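Local structure of threonine phosphate decarboxylase-like enzyme (Sulfurospirillum multivorans, 6OUX) at residues A[63-66]-A[67-71]; A[110-113]-A[114-118]; A[214-217]-A[218-221]; A[331-334]-A[335-339]; A[361-364]-A[365-369]. The protein catalyses the pyridoxal phosphate-dependent decarboxylation of L-serine O-phosphate to ethanolamine O-phosphate, a precursor in the biosynthesis of norcobamide cofactors. One frame throughout, in Å; residues are numbered along the deposited sequence.

Contact 1: A[63-66]-A[67-71]; sequences IDRE and LIQTN
Leu67 sits one turn beyond Ile63 near the end of helix 53-68, where a pi-type turn widens the coil and backbone bonds begin to span five residues. Its own N-H still makes the ordinary helical bond, to Ile63 O at 2.8 Å, while CD1 of Leu67 slants across CG2 of Ile63 at 4.2 Å. The leucine side chain also packs on Ile278 and Tyr281 of helix 277-286 and on Tyr73 and Val76 of helix 73-78. With an alanine here, both methyls would be gone and a gap would probably open between the three helices, robbing Ile63 CG2 of one of its supports. Ile68 N then reaches back to the same carbonyl, Ile63 O, at 3.1 Å, which therefore accepts twice. The CG1 branch of Ile68 lies on Ile63 CG2, and this side of the helix, with Asp64, is packed against Tyr73 of the second subunit. At Gln69 the wide spacing is clearest: its N-H runs almost straight to Asp64 O, at 3.0 Å and 168°. Asp64 has its CG anti to the backbone N (chi1 -175°), which carries OD1 to within 3.8 Å of the aliphatic CG of Gln69. Thr70 adds a side-chain bond: OG1 donates to Glu66 O at 2.8 Å, approaching from above the carbonyl, 61° out of its plane. The carboxylate of Glu66 is held by Arg288 through a salt bridge and by Tyr281 OH. The methyl CG2 of Thr70 comes to rest 3.4 Å from Arg65 O.

Contact 2: A[110-113]-A[114-118]; sequences EIIQ and MLLQQ
Regular i to i+4 bonds join residues 110-113 to 114-117 at the end of alpha-helix 108-116, from Met114 N to Glu110 O at 3.1 Å and a nearly straight 167°, to Gln117 N to Gln113 O, equally long at 3.1 Å but bent to 135° as the coil gives out. The helix follows strand 102-105, an edge of the seven-stranded mixed sheet of the large domain in this aminotransferase-like fold. Ile112 and Leu116 lie side by side and point the same way, CG2 of the isoleucine 4.0 Å from CD1 of the leucine; CG of Leu116 also sits over the backbone, 3.3 Å from Ile112 O. Tyr134 closes over both residues, and Ile112 goes on to touch Ile206 and Asp208 of strand 204-208. An alanine in place of Leu116 would probably leave the CG2 methyl of Ile112 without its neighbour along the helix and open a gap beneath Tyr134. On the adjoining face Ile111 meets two partners through its CG2 branch. CD1 of Leu115 lies 4.3 Å from Ile111 CG2, and that leucine packs further on Ile206 and Met258. Met114 runs out with CG anti to the backbone N (chi1 170°), then bends at its thioether, and this brings CE back to 4.3 Å from Ile111 CG2; Met114 and Ile111 both also touch Phe103 of strand 102-105. Glu110, at the start of the segment, forms a salt bridge with Arg252 through OE2. Gln117, at the exposed end, runs its extended stem past the preceding turn, with CG only 3.2 Å from Gln113 O.

Contact 3: A[214-217]-A[218-221]; sequences FAYE and DEAL
Leu221 lays one methyl, CD2, over the face of the Tyr216 ring, 4.0 Å from the ring centroid and 28° off the ring normal, a CH-pi contact. The methyl sits off centre, toward the base of the ring: Leu221 CD2 is 3.5 Å from Tyr216 CG and 3.7 Å from Tyr216 CB. The two side chains run alongside one another in the same direction. Tyr216 achieves this by placing CG between its backbone N and carbonyl carbon (chi1 58°), which brings the ring over the following residues. Asp218 O also approaches the ring, obliquely, at 3.7 Å from Tyr216 CD2. That same oxygen closes a type I turn by accepting from Leu221 N at 3.1 Å, and the turn returns the leucine to the tyrosine. A water completes the inner layer, accepting from Glu217 N at 2.9 Å and donating to Asp218 OD1 at 2.7 Å; it bridges the backbone to the carboxylate across the bend. Further out, Asp218 OD2 is bonded to the hydroxyl of Thr222, so both carboxylate oxygens have partners that fix its rotation. The Glu217 carboxylate is bonded through OE2 to Tyr186 OH and Leu189 N. Helix 289-314 backs the tyrosine-leucine pair, with Ile303 and Cys307 against Tyr216, Lys300 and Lys304 against Leu221, and Arg299 bonded to Leu221 O. The loop between strand 204-208 and helix 227-232 is thus fastened to that long helix by carbon packing and by the Arg299 bond to Leu221 O, while the direct links across this bend are dispersive and its polar bridge runs through water.

Contact 4: A[331-334]-A[335-339]; sequences LKLP and SRIKA
Ile337 folds back onto Pro334 as the chain turns out of strand 328-332, its CG1 methylene lying over one face of the pyrrolidine ring, toward the CD-CG side. That methylene is 3.9 Å from Pro334 CD and 4.1 Å from Pro334 CG, so the flat of the ring is the floor on which the isoleucine branch rests. A type II turn from Pro334 to Ile337 makes the meeting possible: Arg336, with a positive phi of 75°, takes the chain round, and Ile337 N bonds to Pro334 O at 3.1 Å. The donor stands above the carbonyl, 41° out of its plane. A water bridges the mouth of the turn, giving one proton to Pro334 O at 2.7 Å and the other to Ile337 O at 2.6 Å. Leu333 makes the second bump. With CG anti to its carbonyl carbon (chi1 -57°), the leucine projects across the bend, and its CD1 presses into the hollow at the start of the next helix, against Ala339 CA at 3.5 Å, closer than carbon atoms usually stand. The methyl of Ala339 flanks the same CD1 at 4.1 Å. Val342 of that helix lies against both Leu333 and Ile337, joining the two patches, while Asn318 lies against Pro334. Lys338 occupies the N-cap position, just ahead of helix 339-350. The turn here carries strand 328-332 into helix 339-350 of a split beta-alpha-beta unit: the helix leads on to strand 352-356, parallel to strand 328-332 with antiparallel strand 367-371 between them, in the five-stranded mixed sheet of the smaller domain.

Contact 5: A[361-364]-A[365-369]; sequences IGVE and GECIR
Val363 meets Cys367 where the long loop of a beta hairpin, formed by strands 352-356 and 367-371, runs into its second strand. The touching branch is Val363 CG1, anti to its backbone N (chi1 -178°), which reaches 3.9 Å from Cys367 SG and the same from Cys367 CB. Cys367 also lies against Lys332 and Met357. The sulfur is 3.5 Å from Glu364 O, so the inside of the bend is packed by Val363 CG1, the sulfur and the Glu364 carbonyl. Gly365 forms the corner with a positive phi of 63°; a beta carbon on it would run into the carbonyl carbon of Glu364. Beyond the two segments, Glu364 N bonds to Tyr155 OH, and Val363 rests on Pro129 and on Met330 of the neighbouring strand 328-332. The hairpin strand then carries Arg369 into the O-phospho-L-serine binding site. Its guanidinium is fixed from several directions, NH1 by Asn181 O and NH2 by Cys48 O, with a cation-pi contact to Phe131. Asn181 and Arg355 belong to the same substrate site, and the backbone of Arg355 pairs with that of Arg369 across the hairpin.

From the N terminus, contact 1 ends helix 53-68 before helix 73-78 begins, close to the second subunit. Contact 2 finishes helix 108-116 against the seven-stranded sheet. Contact 3 closes a turn in the connection from strand 204-208 to helix 227-232 and ties it to helix 289-314. Contact 4 turns strand 328-332 into helix 339-350, and contact 5 brings the loop after strand 352-356 into strand 367-371. All five follow in series, with none nested or crossing. Only contacts 4 and 5 touch: their strands are neighbours in the five-stranded sheet, paired through Leu331 N and Ile368 O, and Glu366 OE1 accepts from Ala339 N at the start of the helix.

Contact 1: A[63-66]-A[67-71]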
loop_
_atom_site.group_PDB
_atom_site.type_symbol
_atom_site.label_atom_id
_atom_site.label_comp_id
_atom_site.label_asym_id
_atom_site.label_seq_id
_atom_site.Cartn_x
_atom_site.Cartn_y
_atom_site.Cartn_z
ATOM N N ILE A 63 6.034 17.973 8.724
ATOM C CA ILE A 63 6.731 17.548 7.529
ATOM C C ILE A 63 7.641 18.696 6.984
ATOM O O ILE A 63 8.804 18.481 6.702
ATOM C CB ILE A 63 5.760 17.025 6.495
ATOM C CG1 ILE A 63 5.124 15.742 7.015
ATOM C CG2 ILE A 63 6.481 16.769 5.178
ATOM C CD1 ILE A 63 4.036 15.181 6.113
ATOM N N ASP A 64 7.077 19.885 6.850
ATOM C CA ASP A 64 7.794 21.002 6.340
ATOM C C ASP A 64 9.007 21.256 7.189
ATOM O O ASP A 64 10.105 21.415 6.643
ATOM C CB ASP A 64 6.903 22.236 6.326
ATOM C CG ASP A 64 7.556 23.450 5.690
ATOM O OD1 ASP A 64 8.483 23.297 4.906
ATOM O OD2 ASP A 64 7.126 24.588 5.991
ATOM N N ARG A 65 8.803 21.311 8.507
ATOM C CA ARG A 65 9.856 21.699 9.435
ATOM C C ARG A 65 10.895 20.601 9.585
ATOM O O ARG A 65 12.087 20.890 9.635
ATOM C CB ARG A 65 9.321 22.165 10.812
ATOM C CG ARG A 65 8.527 23.506 10.799
ATOM C CD ARG A 65 7.496 23.740 11.985
ATOM N NE ARG A 65 8.099 23.011 13.024
ATOM C CZ ARG A 65 7.702 21.962 13.699
ATOM N NH1 ARG A 65 8.639 21.478 14.424
ATOM N NH2 ARG A 65 6.468 21.492 13.803
ATOM N N GLU A 66 10.460 19.368 9.645
ATOM C CA GLU A 66 11.356 18.256 9.963
ATOM C C GLU A 66 11.920 17.494 8.745
ATOM O O GLU A 66 12.958 16.823 8.864
ATOM C CB GLU A 66 10.706 17.241 10.907
ATOM C CG GLU A 66 10.258 17.814 12.245
ATOM C CD GLU A 66 9.768 16.746 13.229
ATOM O OE1 GLU A 66 9.530 15.610 12.817
ATOM O OE2 GLU A 66 9.560 17.056 14.427
ATOM N N LEU A 67 11.238 17.576 7.611
ATOM C CA LEU A 67 11.694 16.811 6.435
ATOM C C LEU A 67 12.120 17.662 5.302
ATOM O O LEU A 67 13.111 17.361 4.641
ATOM C CB LEU A 67 10.595 15.853 5.926
ATOM C CG LEU A 67 10.229 14.717 6.881
ATOM C CD1 LEU A 67 9.236 13.808 6.195
ATOM C CD2 LEU A 67 11.378 13.881 7.389
ATOM N N ILE A 68 11.373 18.719 5.037
ATOM C CA ILE A 68 11.597 19.480 3.846
ATOM C C ILE A 68 12.724 20.451 4.057
ATOM O O ILE A 68 13.690 20.402 3.311
ATOM C CB ILE A 68 10.351 20.210 3.388
ATOM C CG1 ILE A 68 9.213 19.213 3.094
ATOM C CG2 ILE A 68 10.651 21.059 2.191
ATOM C CD1 ILE A 68 9.488 18.130 2.089
ATOM N N GLN A 69 12.611 21.314 5.067
ATOM C CA GLN A 69 13.638 22.360 5.300
ATOM C C GLN A 69 14.976 21.808 5.773
ATOM O O GLN A 69 15.988 22.453 5.646
ATOM C CB GLN A 69 13.150 23.360 6.347
ATOM C CG GLN A 69 12.027 24.197 5.876
ATOM C CD GLN A 69 11.719 25.326 6.838
ATOM O OE1 GLN A 69 11.719 25.116 8.077
ATOM N NE2 GLN A 69 11.444 26.534 6.277
ATOM N N THR A 70 14.992 20.623 6.341
ATOM C CA THR A 70 16.231 20.006 6.753
ATOM C C THR A 70 16.843 19.071 5.682
ATOM O O THR A 70 17.869 18.497 5.921
ATOM C CB THR A 70 15.940 19.092 7.902
ATOM O OG1 THR A 70 15.059 18.042 7.405
ATOM C CG2 THR A 70 15.229 19.853 9.026
ATOM N N ASN A 71 16.145 18.799 4.582
ATOM C CA ASN A 71 16.584 17.743 3.649
ATOM C C ASN A 71 16.514 16.266 4.186
ATOM O O ASN A 71 16.993 15.333 3.517
ATOM C CB ASN A 71 17.990 18.096 3.044
ATOM C CG ASN A 71 17.948 19.341 2.113
ATOM O OD1 ASN A 71 18.887 20.147 2.065
ATOM N ND2 ASN A 71 16.862 19.508 1.397
#

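Contact 2: A[110-113]-A[114-118]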
loop_
_atom_site.group_PDB
_atom_site.type_symbol
_atom_site.label_atom_id
_atom_site.label_comp_id
_atom_site.label_asym_id
_atom_site.label_seq_id
_atom_site.Cartn_x
_atom_site.Cartn_y
_atom_site.Cartn_z
ATOM N N GLU A 110 -9.458 -1.856 3.955
ATOM C CA GLU A 110 -8.540 -2.872 3.432
ATOM C C GLU A 110 -8.287 -4.001 4.456
ATOM O O GLU A 110 -8.245 -5.193 4.068
ATOM C CB GLU A 110 -7.201 -2.311 2.951
ATOM C CG GLU A 110 -7.228 -1.242 1.839
ATOM C CD GLU A 110 -7.840 0.119 2.244
ATOM O OE1 GLU A 110 -7.993 0.441 3.426
ATOM O OE2 GLU A 110 -8.194 0.923 1.348
ATOM N N ILE A 111 -8.112 -3.646 5.730
ATOM C CA ILE A 111 -7.926 -4.656 6.752
ATOM C C ILE A 111 -9.185 -5.513 6.909
ATOM O O ILE A 111 -9.078 -6.730 7.010
ATOM C CB ILE A 111 -7.444 -4.050 8.066
ATOM C CG1 ILE A 111 -6.003 -3.518 7.854
ATOM C CG2 ILE A 111 -7.485 -5.097 9.191
ATOM C CD1 ILE A 111 -5.593 -2.574 9.024
ATOM N N ILE A 112 -10.378 -4.901 6.900
ATOM C CA ILE A 112 -11.611 -5.671 7.055
ATOM C C ILE A 112 -11.873 -6.594 5.869
ATOM O O ILE A 112 -12.331 -7.700 6.034
ATOM C CB ILE A 112 -12.814 -4.746 7.335
ATOM C CG1 ILE A 112 -12.649 -4.061 8.695
ATOM C CG2 ILE A 112 -14.138 -5.524 7.321
ATOM C CD1 ILE A 112 -13.686 -2.985 8.976
ATOM N N GLN A 113 -11.511 -6.157 4.680
ATOM C CA GLN A 113 -11.596 -6.997 3.510
ATOM C C GLN A 113 -10.688 -8.202 3.603
ATOM O O GLN A 113 -11.155 -9.296 3.228
ATOM C CB GLN A 113 -11.383 -6.154 2.232
ATOM C CG GLN A 113 -12.570 -5.187 2.087
ATOM C CD GLN A 113 -12.443 -4.049 1.064
ATOM O OE1 GLN A 113 -13.461 -3.397 0.721
ATOM N NE2 GLN A 113 -11.231 -3.792 0.585
ATOM N N MET A 114 -9.450 -8.038 4.072
ATOM C CA MET A 114 -8.529 -9.183 4.403
ATOM C C MET A 114 -9.129 -10.130 5.438
ATOM O O MET A 114 -9.158 -11.334 5.223
ATOM C CB MET A 114 -7.149 -8.681 4.814
ATOM C CG MET A 114 -6.150 -9.703 5.416
ATOM S SD MET A 114 -4.698 -8.977 6.250
ATOM C CE MET A 114 -5.453 -8.684 7.853
ATOM N N LEU A 115 -9.709 -9.587 6.520
ATOM C CA LEU A 115 -10.398 -10.403 7.497
ATOM C C LEU A 115 -11.560 -11.228 6.933
ATOM O O LEU A 115 -11.706 -12.413 7.238
ATOM C CB LEU A 115 -10.894 -9.522 8.665
ATOM C CG LEU A 115 -9.789 -8.889 9.525
ATOM C CD1 LEU A 115 -10.395 -7.923 10.530
ATOM C CD2 LEU A 115 -8.991 -9.974 10.229
ATOM N N LEU A 116 -12.387 -10.601 6.117
ATOM C CA LEU A 116 -13.591 -11.255 5.649
ATOM C C LEU A 116 -13.302 -12.282 4.550
ATOM O O LEU A 116 -14.137 -13.173 4.311
ATOM C CB LEU A 116 -14.599 -10.216 5.176
ATOM C CG LEU A 116 -15.221 -9.293 6.228
ATOM C CD1 LEU A 116 -16.259 -8.402 5.555
ATOM C CD2 LEU A 116 -15.898 -9.968 7.392
ATOM N N GLN A 117 -12.150 -12.189 3.898
ATOM C CA GLN A 117 -11.762 -13.162 2.882
ATOM C C GLN A 117 -11.230 -14.498 3.461
ATOM O O GLN A 117 -10.891 -15.422 2.733
ATOM C CB GLN A 117 -10.633 -12.591 2.011
ATOM C CG GLN A 117 -11.040 -11.595 0.959
ATOM C CD GLN A 117 -9.803 -10.948 0.292
ATOM O OE1 GLN A 117 -8.775 -10.715 0.935
ATOM N NE2 GLN A 117 -9.904 -10.679 -1.001
ATOM N N GLN A 118 -11.063 -14.587 4.752
ATOM C CA GLN A 118 -10.426 -15.773 5.302
ATOM C C GLN A 118 -11.457 -16.898 5.217
ATOM O O GLN A 118 -12.683 -16.645 5.230
ATOM C CB GLN A 118 -9.948 -15.528 6.744
ATOM C CG GLN A 118 -9.054 -14.292 6.922
ATOM C CD GLN A 118 -7.722 -14.365 6.160
ATOM O OE1 GLN A 118 -7.506 -13.729 5.078
ATOM N NE2 GLN A 118 -6.811 -15.121 6.728
#

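Contact 3: A[214-217]-A[218-221]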
loop_
_atom_site.group_PDB
_atom_site.type_symbol
_atom_site.label_atom_id
_atom_site.label_comp_id
_atom_site.label_asym_id
_atom_site.label_seq_id
_atom_site.Cartn_x
_atom_site.Cartn_y
_atom_site.Cartn_z
ATOM N N PHE A 214 -13.689 11.711 16.925
ATOM C CA PHE A 214 -14.671 12.789 16.778
ATOM C C PHE A 214 -15.830 12.697 17.719
ATOM O O PHE A 214 -16.561 13.665 17.825
ATOM C CB PHE A 214 -15.135 12.905 15.315
ATOM C CG PHE A 214 -13.980 12.929 14.364
ATOM C CD1 PHE A 214 -13.054 13.968 14.431
ATOM C CD2 PHE A 214 -13.730 11.885 13.521
ATOM C CE1 PHE A 214 -11.944 13.963 13.614
ATOM C CE2 PHE A 214 -12.616 11.883 12.679
ATOM C CZ PHE A 214 -11.717 12.911 12.753
ATOM N N ALA A 215 -15.940 11.617 18.481
ATOM C CA ALA A 215 -17.068 11.441 19.418
ATOM C C ALA A 215 -16.669 11.889 20.832
ATOM O O ALA A 215 -15.465 12.048 21.193
ATOM C CB ALA A 215 -17.537 9.982 19.437
ATOM N N TYR A 216 -17.679 12.103 21.649
ATOM C CA TYR A 216 -17.381 12.483 23.022
ATOM C C TYR A 216 -18.500 12.007 23.918
ATOM O O TYR A 216 -19.629 11.957 23.478
ATOM C CB TYR A 216 -17.131 14.014 23.143
ATOM C CG TYR A 216 -18.262 14.879 22.685
ATOM C CD1 TYR A 216 -18.382 15.228 21.348
ATOM C CD2 TYR A 216 -19.266 15.289 23.558
ATOM C CE1 TYR A 216 -19.436 15.960 20.888
ATOM C CE2 TYR A 216 -20.339 16.070 23.104
ATOM C CZ TYR A 216 -20.414 16.391 21.764
ATOM O OH TYR A 216 -21.437 17.129 21.274
ATOM N N GLU A 217 -18.125 11.614 25.121
ATOM C CA GLU A 217 -19.062 11.207 26.162
ATOM C C GLU A 217 -19.120 12.185 27.348
ATOM O O GLU A 217 -19.975 12.004 28.183
ATOM C CB GLU A 217 -18.756 9.766 26.628
ATOM C CG GLU A 217 -19.180 8.744 25.560
ATOM C CD GLU A 217 -19.027 7.288 25.998
ATOM O OE1 GLU A 217 -19.119 7.036 27.249
ATOM O OE2 GLU A 217 -18.794 6.414 25.107
ATOM N N ASP A 218 -18.232 13.186 27.397
ATOM C CA ASP A 218 -18.147 14.187 28.474
ATOM C C ASP A 218 -17.841 15.540 27.856
ATOM O O ASP A 218 -17.329 15.630 26.711
ATOM C CB ASP A 218 -17.103 13.830 29.541
ATOM C CG ASP A 218 -15.677 13.728 29.007
ATOM O OD1 ASP A 218 -15.427 13.797 27.777
ATOM O OD2 ASP A 218 -14.752 13.621 29.838
ATOM N N GLU A 219 -18.161 16.607 28.579
ATOM C CA GLU A 219 -17.934 17.961 28.052
ATOM C C GLU A 219 -16.462 18.332 27.907
ATOM O O GLU A 219 -16.106 19.156 27.076
ATOM C CB GLU A 219 -18.644 19.000 28.923
ATOM C CG GLU A 219 -20.118 19.117 28.612
ATOM C CD GLU A 219 -20.367 19.848 27.298
ATOM O OE1 GLU A 219 -20.575 19.180 26.248
ATOM O OE2 GLU A 219 -20.345 21.104 27.317
ATOM N N ALA A 220 -15.603 17.722 28.687
ATOM C CA ALA A 220 -14.175 17.961 28.588
ATOM C C ALA A 220 -13.618 17.387 27.278
ATOM O O ALA A 220 -12.500 17.606 26.998
ATOM C CB ALA A 220 -13.468 17.288 29.756
ATOM N N LEU A 221 -14.408 16.620 26.512
ATOM C CA LEU A 221 -13.925 15.997 25.290
ATOM C C LEU A 221 -12.725 15.083 25.535
ATOM O O LEU A 221 -11.735 15.106 24.841
ATOM C CB LEU A 221 -13.655 17.034 24.213
ATOM C CG LEU A 221 -14.761 18.071 23.936
ATOM C CD1 LEU A 221 -14.284 19.021 22.872
ATOM C CD2 LEU A 221 -16.147 17.528 23.558
HETATM O O HOH W 1 -15.361 11.682 26.069
#

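Contact 4: A[331-334]-A[335-339]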
loop_
_atom_site.group_PDB
_atom_site.type_symbol
_atom_site.label_atom_id
_atom_site.label_comp_id
_atom_site.label_asym_id
_atom_site.label_seq_id
_atom_site.Cartn_x
_atom_site.Cartn_y
_atom_site.Cartn_z
ATOM N N LEU A 331 -27.531 14.831 5.599
ATOM C CA LEU A 331 -28.678 15.735 5.500
ATOM C C LEU A 331 -29.752 15.118 4.601
ATOM O O LEU A 331 -29.420 14.698 3.533
ATOM C CB LEU A 331 -28.214 17.028 4.838
ATOM C CG LEU A 331 -27.868 18.177 5.755
ATOM C CD1 LEU A 331 -26.720 17.797 6.633
ATOM C CD2 LEU A 331 -27.499 19.402 4.989
ATOM N N LYS A 332 -31.016 15.098 5.031
ATOM C CA LYS A 332 -32.117 14.728 4.153
ATOM C C LYS A 332 -32.768 15.980 3.578
ATOM O O LYS A 332 -33.186 16.889 4.319
ATOM C CB LYS A 332 -33.155 13.916 4.916
ATOM C CG LYS A 332 -34.358 13.565 4.090
ATOM C CD LYS A 332 -34.888 12.206 4.423
ATOM C CE LYS A 332 -36.362 12.148 4.206
ATOM N NZ LYS A 332 -36.873 12.562 5.541
ATOM N N LEU A 333 -32.813 16.029 2.267
ATOM C CA LEU A 333 -33.312 17.177 1.539
ATOM C C LEU A 333 -34.833 17.133 1.519
ATOM O O LEU A 333 -35.470 16.073 1.737
ATOM C CB LEU A 333 -32.748 17.202 0.121
ATOM C CG LEU A 333 -31.230 17.201 0.065
ATOM C CD1 LEU A 333 -30.761 16.995 -1.345
ATOM C CD2 LEU A 333 -30.635 18.509 0.588
ATOM N N PRO A 334 -35.436 18.314 1.291
ATOM C CA PRO A 334 -36.880 18.384 1.344
ATOM C C PRO A 334 -37.472 17.541 0.284
ATOM O O PRO A 334 -36.801 17.166 -0.680
ATOM C CB PRO A 334 -37.185 19.862 1.050
ATOM C CG PRO A 334 -35.948 20.548 1.353
ATOM C CD PRO A 334 -34.871 19.598 0.870
ATOM N N SER A 335 -38.738 17.239 0.445
ATOM C CA SER A 335 -39.382 16.458 -0.582
ATOM C C SER A 335 -39.512 17.342 -1.822
ATOM O O SER A 335 -39.553 18.600 -1.764
ATOM C CB SER A 335 -40.708 15.883 -0.131
ATOM O OG SER A 335 -40.807 14.577 -0.661
ATOM N N ARG A 336 -39.465 16.651 -2.942
ATOM C CA ARG A 336 -39.408 17.246 -4.246
ATOM C C ARG A 336 -38.055 17.822 -4.602
ATOM O O ARG A 336 -37.921 18.378 -5.672
ATOM C CB ARG A 336 -40.562 18.254 -4.472
ATOM C CG ARG A 336 -41.922 17.686 -4.040
ATOM C CD ARG A 336 -43.155 18.349 -4.659
ATOM N NE ARG A 336 -42.863 19.628 -5.294
ATOM C CZ ARG A 336 -42.973 19.891 -6.601
ATOM N NH1 ARG A 336 -43.433 18.972 -7.444
ATOM N NH2 ARG A 336 -42.669 21.107 -7.075
ATOM N N ILE A 337 -37.032 17.675 -3.764
ATOM C CA ILE A 337 -35.697 18.186 -4.141
ATOM C C ILE A 337 -34.791 16.980 -4.292
ATOM O O ILE A 337 -34.726 16.187 -3.366
ATOM C CB ILE A 337 -35.111 19.118 -3.039
ATOM C CG1 ILE A 337 -36.033 20.313 -2.742
ATOM C CG2 ILE A 337 -33.741 19.624 -3.392
ATOM C CD1 ILE A 337 -36.258 21.251 -3.917
ATOM N N LYS A 338 -34.118 16.828 -5.433
ATOM C CA LYS A 338 -33.193 15.726 -5.651
ATOM C C LYS A 338 -31.820 16.111 -5.120
ATOM O O LYS A 338 -31.440 17.263 -5.201
ATOM C CB LYS A 338 -32.996 15.419 -7.150
ATOM C CG LYS A 338 -34.178 14.801 -7.893
ATOM C CD LYS A 338 -34.548 13.433 -7.390
ATOM C CE LYS A 338 -35.794 12.981 -8.140
ATOM N NZ LYS A 338 -36.083 11.552 -7.994
ATOM N N ALA A 339 -31.082 15.145 -4.591
ATOM C CA ALA A 339 -29.676 15.364 -4.232
ATOM C C ALA A 339 -28.901 15.918 -5.434
ATOM O O ALA A 339 -28.055 16.798 -5.263
ATOM C CB ALA A 339 -29.030 14.088 -3.724
HETATM O O HOH W 2 -36.219 14.722 -1.780
#

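Contact 5: A[361-364]-A[365-369]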
loop_
_atom_site.group_PDB
_atom_site.type_symbol
_atom_site.label_atom_id
_atom_site.label_comp_id
_atom_site.label_asym_id
_atom_site.label_seq_id
_atom_site.Cartn_x
_atom_site.Cartn_y
_atom_site.Cartn_z
ATOM N N ILE A 361 -27.348 1.756 -0.298
ATOM C CA ILE A 361 -28.623 1.057 -0.076
ATOM C C ILE A 361 -28.978 1.177 1.373
ATOM O O ILE A 361 -28.126 1.102 2.233
ATOM C CB ILE A 361 -28.628 -0.419 -0.567
ATOM C CG1 ILE A 361 -28.356 -0.498 -2.089
ATOM C CG2 ILE A 361 -29.967 -1.113 -0.237
ATOM C CD1 ILE A 361 -29.123 0.499 -2.973
ATOM N N GLY A 362 -30.238 1.460 1.636
ATOM C CA GLY A 362 -30.706 1.624 2.987
ATOM C C GLY A 362 -30.861 3.044 3.428
ATOM O O GLY A 362 -31.490 3.321 4.494
ATOM N N VAL A 363 -30.329 3.968 2.642
ATOM C CA VAL A 363 -30.516 5.400 2.925
ATOM C C VAL A 363 -31.817 5.896 2.249
ATOM O O VAL A 363 -31.892 6.004 1.051
ATOM C CB VAL A 363 -29.319 6.265 2.500
ATOM C CG1 VAL A 363 -29.581 7.723 2.876
ATOM C CG2 VAL A 363 -28.031 5.770 3.178
ATOM N N GLU A 364 -32.820 6.206 3.056
ATOM C CA GLU A 364 -34.107 6.651 2.586
ATOM C C GLU A 364 -34.052 8.090 2.089
ATOM O O GLU A 364 -33.254 8.946 2.598
ATOM C CB GLU A 364 -35.144 6.591 3.709
ATOM C CG GLU A 364 -35.480 5.191 4.198
ATOM C CD GLU A 364 -36.793 5.139 4.998
ATOM O OE1 GLU A 364 -37.548 6.113 5.038
ATOM O OE2 GLU A 364 -37.089 4.090 5.594
ATOM N N GLY A 365 -34.892 8.336 1.086
ATOM C CA GLY A 365 -35.046 9.629 0.505
ATOM C C GLY A 365 -33.792 10.122 -0.138
ATOM O O GLY A 365 -32.949 9.341 -0.539
ATOM N N GLU A 366 -33.710 11.444 -0.283
ATOM C CA GLU A 366 -32.653 12.072 -1.073
ATOM C C GLU A 366 -31.689 12.771 -0.093
ATOM O O GLU A 366 -32.056 13.776 0.481
ATOM C CB GLU A 366 -33.274 13.121 -2.037
ATOM C CG GLU A 366 -34.031 12.525 -3.233
ATOM C CD GLU A 366 -33.091 11.871 -4.220
ATOM O OE1 GLU A 366 -31.970 12.411 -4.518
ATOM O OE2 GLU A 366 -33.430 10.776 -4.695
ATOM N N CYS A 367 -30.486 12.231 0.099
ATOM C CA CYS A 367 -29.562 12.668 1.150
ATOM C C CYS A 367 -28.228 13.002 0.556
ATOM O O CYS A 367 -27.835 12.491 -0.539
ATOM C CB CYS A 367 -29.398 11.594 2.257
ATOM S SG CYS A 367 -30.888 11.374 3.258
ATOM N N ILE A 368 -27.516 13.869 1.290
ATOM C CA ILE A 368 -26.133 14.163 1.002
ATOM C C ILE A 368 -25.298 13.998 2.284
ATOM O O ILE A 368 -25.774 14.286 3.386
ATOM C CB ILE A 368 -25.930 15.573 0.433
ATOM C CG1 ILE A 368 -26.537 16.677 1.315
ATOM C CG2 ILE A 368 -26.529 15.666 -0.948
ATOM C CD1 ILE A 368 -26.120 18.067 0.848
ATOM N N ARG A 369 -24.067 13.576 2.112
ATOM C CA ARG A 369 -23.092 13.507 3.218
ATOM C C ARG A 369 -22.088 14.612 3.045
ATOM O O ARG A 369 -21.432 14.694 1.996
ATOM C CB ARG A 369 -22.345 12.187 3.236
ATOM C CG ARG A 369 -21.617 11.941 4.579
ATOM C CD ARG A 369 -20.603 10.849 4.442
ATOM N NE ARG A 369 -19.541 11.159 3.499
ATOM C CZ ARG A 369 -18.578 10.297 3.169
ATOM N NH1 ARG A 369 -18.558 9.109 3.717
ATOM N NH2 ARG A 369 -17.630 10.624 2.320
#